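Local atomic coordinates of reticulocyte binding protein (Streptococcus agalactiae COH1, PDB entry 3FAW), a protein that probably hydrolyses alpha-1,6-glucosidic branch linkages in pullulan and related alpha-glucans, as a secreted pullulanase associated with the streptococcal cell wall. Residues F411-E414 against D415-R419; E594-I597 against H598-R602; H672-W675 against A676-T679. All coordinates share one frame; numbering follows the deposited sequence.

In the fold
All three contacts are local and lie well away from the centre of the chain. Contact 1, with only three of nine residues buried, is a hairpin turn held by an amide, a serine and an aspartate. It lies on the opposite side of the chain's centre from the other two, with centres about 50 and 47 Å away. Contacts 2 and 3, mostly buried, are neighbours, about 7 Å apart at their nearest atoms, and both touch Y623 and helix 685-703. Their chemistry differs: contact 2 is one continuous helix carrying ion pairs and a histidine bound back to a carbonyl, whereas contact 3 is a helix start, with an aspartate cap beside buried aromatic rings.

Contact 1 (F411-E414 against D415-R419); sequences FMNE and DGSPR
N413 meets two residues of 415-419 through the two ends of its side-chain amide. N413 OD1 accepts from R419 NE at 3.1 Å in an almost straight bond (174° at the hydrogen). The oxygen lies in the guanidinium plane, but the donor stands 52° out of the amide carbonyl plane; the two flat groups are turned 72° against each other. N413 ND2 points the other way and gives its N-H to S417 OG at 3.0 Å. That hydroxyl is held in turn: S417 OG donates to the syn lone pair of D415 OD1 over 2.6 Å. The same carboxylate oxygen takes S417 N from above its plane, which makes an Asx turn. CG of D415 sits between its own N and C, and the carboxylate folds back over the turn toward S417.

Behind these side chains is a tight antiparallel hairpin. N413 to G416 form a type I turn closed by G416 N to N413 O at 2.9 Å, and G416, at positive phi, supplies the G1 bulge. N413 N to S417 O and R419 N to F411 O (2.8 Å) flank M412 and P418, a non-hydrogen-bonded pair. M412 runs straight out through CG, which with SD lies 3.4 Å from G416 O, and bends only beyond the sulfur.

R419 NH1 reaches G493 O, and D494 and Q495 bind the backbone of M412 and E414. The hairpin therefore lies against loop 493-495, and F411 and R419 also bond to the backbone of R426. In the chain it comes after helix 399-402 and before strand 420-421, in the long excursion that separates barrel strands 385-390 and 453-456.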
loop_
_atom_site.group_PDB
_atom_site.type_symbol
_atom_site.label_atom_id
_atom_site.label_comp_id
_atom_site.label_asym_id
_atom_site.label_seq_id
_atom_site.Cartn_x
_atom_site.Cartn_y
_atom_site.Cartn_z
ATOM N N PHE A 411 5.650 0.991 18.051
ATOM C CA PHE A 411 5.431 -0.225 18.830
ATOM C C PHE A 411 6.738 -0.519 19.564
ATOM O O PHE A 411 7.820 -0.311 19.015
ATOM C CB PHE A 411 5.056 -1.416 17.949
ATOM C CG PHE A 411 3.629 -1.411 17.465
ATOM C CD1 PHE A 411 2.570 -1.228 18.347
ATOM C CD2 PHE A 411 3.342 -1.636 16.119
ATOM C CE1 PHE A 411 1.255 -1.243 17.898
ATOM C CE2 PHE A 411 2.024 -1.653 15.661
ATOM C CZ PHE A 411 0.980 -1.458 16.554
ATOM N N MET A 412 6.631 -0.985 20.805
ATOM C CA MET A 412 7.785 -1.073 21.690
ATOM C C MET A 412 7.988 -2.452 22.305
ATOM O O MET A 412 7.040 -3.222 22.481
ATOM C CB MET A 412 7.646 -0.049 22.817
ATOM C CG MET A 412 8.105 1.357 22.455
ATOM S SD MET A 412 7.779 2.522 23.795
ATOM C CE MET A 412 5.988 2.590 23.733
ATOM N N ASN A 413 9.249 -2.745 22.616
ATOM C CA ASN A 413 9.602 -3.858 23.484
ATOM C C ASN A 413 9.339 -3.417 24.921
ATOM O O ASN A 413 9.218 -2.220 25.192
ATOM C CB ASN A 413 11.079 -4.239 23.318
ATOM C CG ASN A 413 11.413 -4.722 21.918
ATOM O OD1 ASN A 413 10.884 -5.724 21.458
ATOM N ND2 ASN A 413 12.316 -4.016 21.245
ATOM N N GLU A 414 9.252 -4.380 25.836
ATOM C CA GLU A 414 8.972 -4.091 27.253
ATOM C C GLU A 414 10.024 -3.206 27.924
ATOM O O GLU A 414 9.727 -2.557 28.929
ATOM C CB GLU A 414 8.798 -5.391 28.049
ATOM C CG GLU A 414 7.497 -6.119 27.736
ATOM C CD GLU A 414 7.357 -7.457 28.453
ATOM O OE1 GLU A 414 6.273 -8.073 28.334
ATOM O OE2 GLU A 414 8.319 -7.894 29.128
ATOM N N ASP A 415 11.241 -3.176 27.381
ATOM C CA ASP A 415 12.286 -2.273 27.893
ATOM C C ASP A 415 12.158 -0.834 27.376
ATOM O O ASP A 415 12.932 0.038 27.774
ATOM C CB ASP A 415 13.694 -2.839 27.629
ATOM C CG ASP A 415 14.074 -2.869 26.149
ATOM O OD1 ASP A 415 13.251 -2.515 25.277
ATOM O OD2 ASP A 415 15.224 -3.258 25.866
ATOM N N GLY A 416 11.191 -0.586 26.493
ATOM C CA GLY A 416 10.945 0.753 25.960
ATOM C C GLY A 416 11.555 1.016 24.590
ATOM O O GLY A 416 11.166 1.975 23.914
ATOM N N SER A 417 12.501 0.175 24.171
ATOM C CA SER A 417 13.150 0.324 22.867
ATOM C C SER A 417 12.144 0.135 21.728
ATOM O O SER A 417 11.212 -0.668 21.845
ATOM C CB SER A 417 14.321 -0.660 22.710
ATOM O OG SER A 417 13.890 -2.009 22.762
ATOM N N PRO A 418 12.313 0.892 20.630
ATOM C CA PRO A 418 11.375 0.798 19.511
ATOM C C PRO A 418 11.552 -0.472 18.692
ATOM O O PRO A 418 12.676 -0.867 18.397
ATOM C CB PRO A 418 11.726 2.021 18.662
ATOM C CG PRO A 418 13.157 2.259 18.937
ATOM C CD PRO A 418 13.369 1.888 20.375
ATOM N N ARG A 419 10.441 -1.106 18.332
ATOM C CA ARG A 419 10.474 -2.182 17.357
ATOM C C ARG A 419 10.627 -1.596 15.954
ATOM O O ARG A 419 10.069 -0.539 15.641
ATOM C CB ARG A 419 9.232 -3.060 17.479
ATOM C CG ARG A 419 9.232 -3.862 18.762
ATOM C CD ARG A 419 8.024 -4.767 18.884
ATOM N NE ARG A 419 8.312 -5.902 19.756
ATOM C CZ ARG A 419 7.514 -6.952 19.924
ATOM N NH1 ARG A 419 6.350 -7.023 19.284
ATOM N NH2 ARG A 419 7.887 -7.937 20.734
#

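Contact 2 (E594-I597 against H598-R602)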
loop_
_atom_site.group_PDB
_atom_site.type_symbol
_atom_site.label_atom_id
_atom_site.label_comp_id
_atom_site.label_asym_id
_atom_site.label_seq_id
_atom_site.Cartn_x
_atom_site.Cartn_y
_atom_site.Cartn_z
ATOM N N GLU A 594 6.463 -16.588 -27.424
ATOM C CA GLU A 594 5.690 -15.377 -27.108
ATOM C C GLU A 594 4.178 -15.589 -27.228
ATOM O O GLU A 594 3.407 -15.136 -26.379
ATOM C CB GLU A 594 6.127 -14.216 -28.017
ATOM C CG GLU A 594 5.230 -12.972 -27.962
ATOM C CD GLU A 594 5.883 -11.740 -28.574
ATOM O OE1 GLU A 594 6.671 -11.890 -29.533
ATOM O OE2 GLU A 594 5.601 -10.621 -28.098
ATOM N N GLU A 595 3.770 -16.273 -28.290
ATOM C CA GLU A 595 2.357 -16.495 -28.596
ATOM C C GLU A 595 1.670 -17.388 -27.550
ATOM O O GLU A 595 0.563 -17.086 -27.102
ATOM C CB GLU A 595 2.236 -17.102 -30.000
ATOM C CG GLU A 595 0.820 -17.397 -30.481
ATOM C CD GLU A 595 0.004 -16.153 -30.759
ATOM O OE1 GLU A 595 0.552 -15.033 -30.683
ATOM O OE2 GLU A 595 -1.198 -16.302 -31.061
ATOM N N ASP A 596 2.336 -18.471 -27.159
ATOM C CA ASP A 596 1.792 -19.378 -26.157
ATOM C C ASP A 596 1.667 -18.682 -24.804
ATOM O O ASP A 596 0.643 -18.791 -24.129
ATOM C CB ASP A 596 2.671 -20.624 -26.028
ATOM C CG ASP A 596 2.063 -21.676 -25.122
ATOM O OD1 ASP A 596 0.939 -22.137 -25.415
ATOM O OD2 ASP A 596 2.708 -22.043 -24.117
ATOM N N ILE A 597 2.717 -17.965 -24.418
ATOM C CA ILE A 597 2.740 -17.236 -23.153
ATOM C C ILE A 597 1.545 -16.280 -23.058
ATOM O O ILE A 597 0.879 -16.231 -22.026
ATOM C CB ILE A 597 4.081 -16.477 -22.955
ATOM C CG1 ILE A 597 5.233 -17.472 -22.748
ATOM C CG2 ILE A 597 3.997 -15.535 -21.755
ATOM C CD1 ILE A 597 6.618 -16.854 -22.862
ATOM N N HIS A 598 1.267 -15.543 -24.134
ATOM C CA HIS A 598 0.139 -14.602 -24.157
ATOM C C HIS A 598 -1.225 -15.302 -24.180
ATOM O O HIS A 598 -2.189 -14.794 -23.614
ATOM C CB HIS A 598 0.257 -13.623 -25.329
ATOM C CG HIS A 598 1.239 -12.518 -25.089
ATOM N ND1 HIS A 598 2.601 -12.724 -25.091
ATOM C CD2 HIS A 598 1.058 -11.201 -24.834
ATOM C CE1 HIS A 598 3.218 -11.582 -24.848
ATOM N NE2 HIS A 598 2.305 -10.641 -24.689
ATOM N N ARG A 599 -1.307 -16.461 -24.829
ATOM C CA ARG A 599 -2.532 -17.262 -24.792
ATOM C C ARG A 599 -2.874 -17.634 -23.347
ATOM O O ARG A 599 -4.022 -17.513 -22.928
ATOM C CB ARG A 599 -2.404 -18.512 -25.673
ATOM C CG ARG A 599 -2.592 -18.221 -27.153
ATOM C CD ARG A 599 -2.402 -19.455 -28.017
ATOM N NE ARG A 599 -2.383 -19.100 -29.435
ATOM C CZ ARG A 599 -2.195 -19.958 -30.437
ATOM N NH1 ARG A 599 -2.001 -21.253 -30.198
ATOM N NH2 ARG A 599 -2.200 -19.517 -31.689
ATOM N N ARG A 600 -1.859 -18.048 -22.591
ATOM C CA ARG A 600 -2.007 -18.348 -21.164
ATOM C C ARG A 600 -2.282 -17.102 -20.319
ATOM O O ARG A 600 -3.072 -17.148 -19.377
ATOM C CB ARG A 600 -0.761 -19.069 -20.644
ATOM C CG ARG A 600 -0.560 -20.445 -21.260
ATOM C CD ARG A 600 0.780 -21.042 -20.874
ATOM N NE ARG A 600 0.977 -22.370 -21.451
ATOM C CZ ARG A 600 0.458 -23.504 -20.970
ATOM N NH1 ARG A 600 -0.317 -23.495 -19.899
ATOM N NH2 ARG A 600 0.712 -24.659 -21.574
ATOM N N LEU A 601 -1.629 -15.993 -20.657
ATOM C CA LEU A 601 -1.841 -14.719 -19.967
ATOM C C LEU A 601 -3.298 -14.271 -20.087
ATOM O O LEU A 601 -3.906 -13.825 -19.110
ATOM C CB LEU A 601 -0.902 -13.649 -20.541
ATOM C CG LEU A 601 -0.802 -12.306 -19.812
ATOM C CD1 LEU A 601 0.496 -11.609 -20.190
ATOM C CD2 LEU A 601 -1.993 -11.407 -20.115
ATOM N N ARG A 602 -3.856 -14.409 -21.286
ATOM C CA ARG A 602 -5.236 -14.011 -21.548
ATOM C C ARG A 602 -6.243 -14.853 -20.762
ATOM O O ARG A 602 -7.285 -14.345 -20.349
ATOM C CB ARG A 602 -5.533 -14.062 -23.050
ATOM C CG ARG A 602 -4.875 -12.928 -23.823
ATOM C CD ARG A 602 -5.281 -12.914 -25.297
ATOM N NE ARG A 602 -4.495 -13.834 -26.119
ATOM C CZ ARG A 602 -3.648 -13.487 -27.094
ATOM N NH1 ARG A 602 -3.422 -12.217 -27.411
ATOM N NH2 ARG A 602 -3.010 -14.435 -27.768
HETATM O O HOH W 1 -1.522 -13.169 -30.662
#
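The R600 guanidinium takes D596 OD2 at its edge, in plane, with R600 NE donating to D596 OD2 over 3.2 Å at 166°. The carboxylate stands nearly upright to it, the planes 83° apart, and R600 NE meets OD2 from above the carboxylate plane. R599 is met differently: E595 CG lies over one face, and E595 OE2 makes only weak bonds to R599 NE and NH2, both 3.4 Å. R602 has H598 CB over a face, toward the rim; E595 OE2 lies near its edge, 4.2 Å from R602 NH2, too far for a salt bridge. A water donates to E595 OE1 (2.8 Å) and accepts a weak bond from R602 NH2.

E594 O lies at the edge of the H598 ring, slightly tilted from its plane. H598 ND1 donates to E594 O at 2.9 Å, and H598 N reaches it from the opposite face, the ordinary i to i+4 bond. These are turns of helix 590-609, which follows helix 578-586 and leads into strand 614-618 of the (beta/alpha)8 barrel. E595 to R599 and D596 to R600 are i to i+4 salt bridges along it.

R600 NH1 goes on to I537 O. H598 NE2 donates weakly to Y623 O, and its ring meets that of H579.

Contact 3 (H672-W675 against A676-T679)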
loop_
_atom_site.group_PDB
_atom_site.type_symbol
_atom_site.label_atom_id
_atom_site.label_comp_id
_atom_site.label_asym_id
_atom_site.label_seq_id
_atom_site.Cartn_x
_atom_site.Cartn_y
_atom_site.Cartn_z
ATOM N N HIS A 672 10.006 0.829 -16.944
ATOM C CA HIS A 672 9.125 1.658 -17.773
ATOM C C HIS A 672 7.947 0.876 -18.365
ATOM O O HIS A 672 8.063 -0.309 -18.682
ATOM C CB HIS A 672 9.907 2.388 -18.885
ATOM C CG HIS A 672 10.349 1.508 -20.015
ATOM N ND1 HIS A 672 9.619 1.365 -21.175
ATOM C CD2 HIS A 672 11.456 0.742 -20.172
ATOM C CE1 HIS A 672 10.250 0.538 -21.992
ATOM N NE2 HIS A 672 11.368 0.147 -21.408
ATOM N N PHE A 673 6.812 1.558 -18.489
ATOM C CA PHE A 673 5.675 1.046 -19.233
ATOM C C PHE A 673 6.060 1.112 -20.714
ATOM O O PHE A 673 6.476 2.162 -21.203
ATOM C CB PHE A 673 4.435 1.901 -18.934
ATOM C CG PHE A 673 3.151 1.374 -19.526
ATOM C CD1 PHE A 673 2.353 0.488 -18.815
ATOM C CD2 PHE A 673 2.721 1.798 -20.776
ATOM C CE1 PHE A 673 1.155 0.018 -19.352
ATOM C CE2 PHE A 673 1.526 1.333 -21.322
ATOM C CZ PHE A 673 0.746 0.441 -20.612
ATOM N N ASP A 674 5.950 -0.023 -21.405
ATOM C CA ASP A 674 6.292 -0.135 -22.826
ATOM C C ASP A 674 5.094 0.282 -23.678
ATOM O O ASP A 674 4.175 -0.510 -23.891
ATOM C CB ASP A 674 6.700 -1.577 -23.138
ATOM C CG ASP A 674 7.269 -1.753 -24.544
ATOM O OD1 ASP A 674 7.000 -0.923 -25.447
ATOM O OD2 ASP A 674 7.987 -2.752 -24.739
ATOM N N TRP A 675 5.107 1.524 -24.161
ATOM C CA TRP A 675 3.960 2.073 -24.895
ATOM C C TRP A 675 3.789 1.483 -26.293
ATOM O O TRP A 675 2.655 1.299 -26.757
ATOM C CB TRP A 675 4.031 3.602 -24.950
ATOM C CG TRP A 675 3.591 4.197 -23.671
ATOM C CD1 TRP A 675 4.385 4.649 -22.662
ATOM C CD2 TRP A 675 2.243 4.357 -23.227
ATOM N NE1 TRP A 675 3.616 5.100 -21.623
ATOM C CE2 TRP A 675 2.294 4.934 -21.942
ATOM C CE3 TRP A 675 0.992 4.077 -23.795
ATOM C CZ2 TRP A 675 1.143 5.234 -21.213
ATOM C CZ3 TRP A 675 -0.150 4.376 -23.069
ATOM C CH2 TRP A 675 -0.065 4.948 -21.790
ATOM N N ALA A 676 4.905 1.184 -26.951
ATOM C CA ALA A 676 4.875 0.513 -28.253
ATOM C C ALA A 676 4.212 -0.858 -28.134
ATOM O O ALA A 676 3.308 -1.191 -28.905
ATOM C CB ALA A 676 6.284 0.375 -28.810
ATOM N N ALA A 677 4.665 -1.646 -27.162
ATOM C CA ALA A 677 4.096 -2.968 -26.901
ATOM C C ALA A 677 2.606 -2.888 -26.563
ATOM O O ALA A 677 1.838 -3.782 -26.913
ATOM C CB ALA A 677 4.863 -3.663 -25.765
ATOM N N ALA A 678 2.210 -1.813 -25.881
ATOM C CA ALA A 678 0.824 -1.598 -25.487
ATOM C C ALA A 678 -0.072 -1.068 -26.615
ATOM O O ALA A 678 -1.249 -1.407 -26.662
ATOM C CB ALA A 678 0.763 -0.652 -24.287
ATOM N N THR A 679 0.462 -0.239 -27.510
ATOM C CA THR A 679 -0.386 0.491 -28.472
ATOM C C THR A 679 -0.013 0.395 -29.956
ATOM O O THR A 679 -0.835 0.734 -30.809
ATOM C CB THR A 679 -0.435 1.992 -28.128
ATOM O OG1 THR A 679 0.893 2.528 -28.170
ATOM C CG2 THR A 679 -1.034 2.210 -26.750
#
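From CB outward, the D674 side chain turns onto the helix that starts just after it. D674 CB lies 3.8 Å from A677 CB, and D674 CG is closer to that methyl, at 3.3 Å. The carboxylate then divides: OD2 rests on A677 CB, while D674 OD1 accepts from A677 N over 3.0 Å in a nearly straight bond (173°). The N-H comes from well above the carboxylate plane, 65° out of it. CG anti to the backbone N (chi1 -172°) is what swings the carboxylate over these first helical residues.

D674 is thus the N-cap of the short helix 675-679, and its own carbonyl O also receives A678 N. From the last residue of the helix, T679 sends two donors back to W675 O. T679 OG1 comes to 2.6 Å and T679 N to 2.8 Å from W675 O, on opposite faces of the carbonyl plane. T679 CG2 stands at the edge of the W675 ring, near CE3.

Inward, A678 CB sits 3.6 Å from F673 CE2. The F673 ring sets its CD2 over the centre of one indole face. W675 NE1 donates to F278 O, K301 makes a cation-pi contact with the indole, and Y304 of helix 302-308 meets it edge-to-face. F673 likewise packs edge-to-face with F278 and Y623, from the loops that follow barrel strands 269-273 and 614-618.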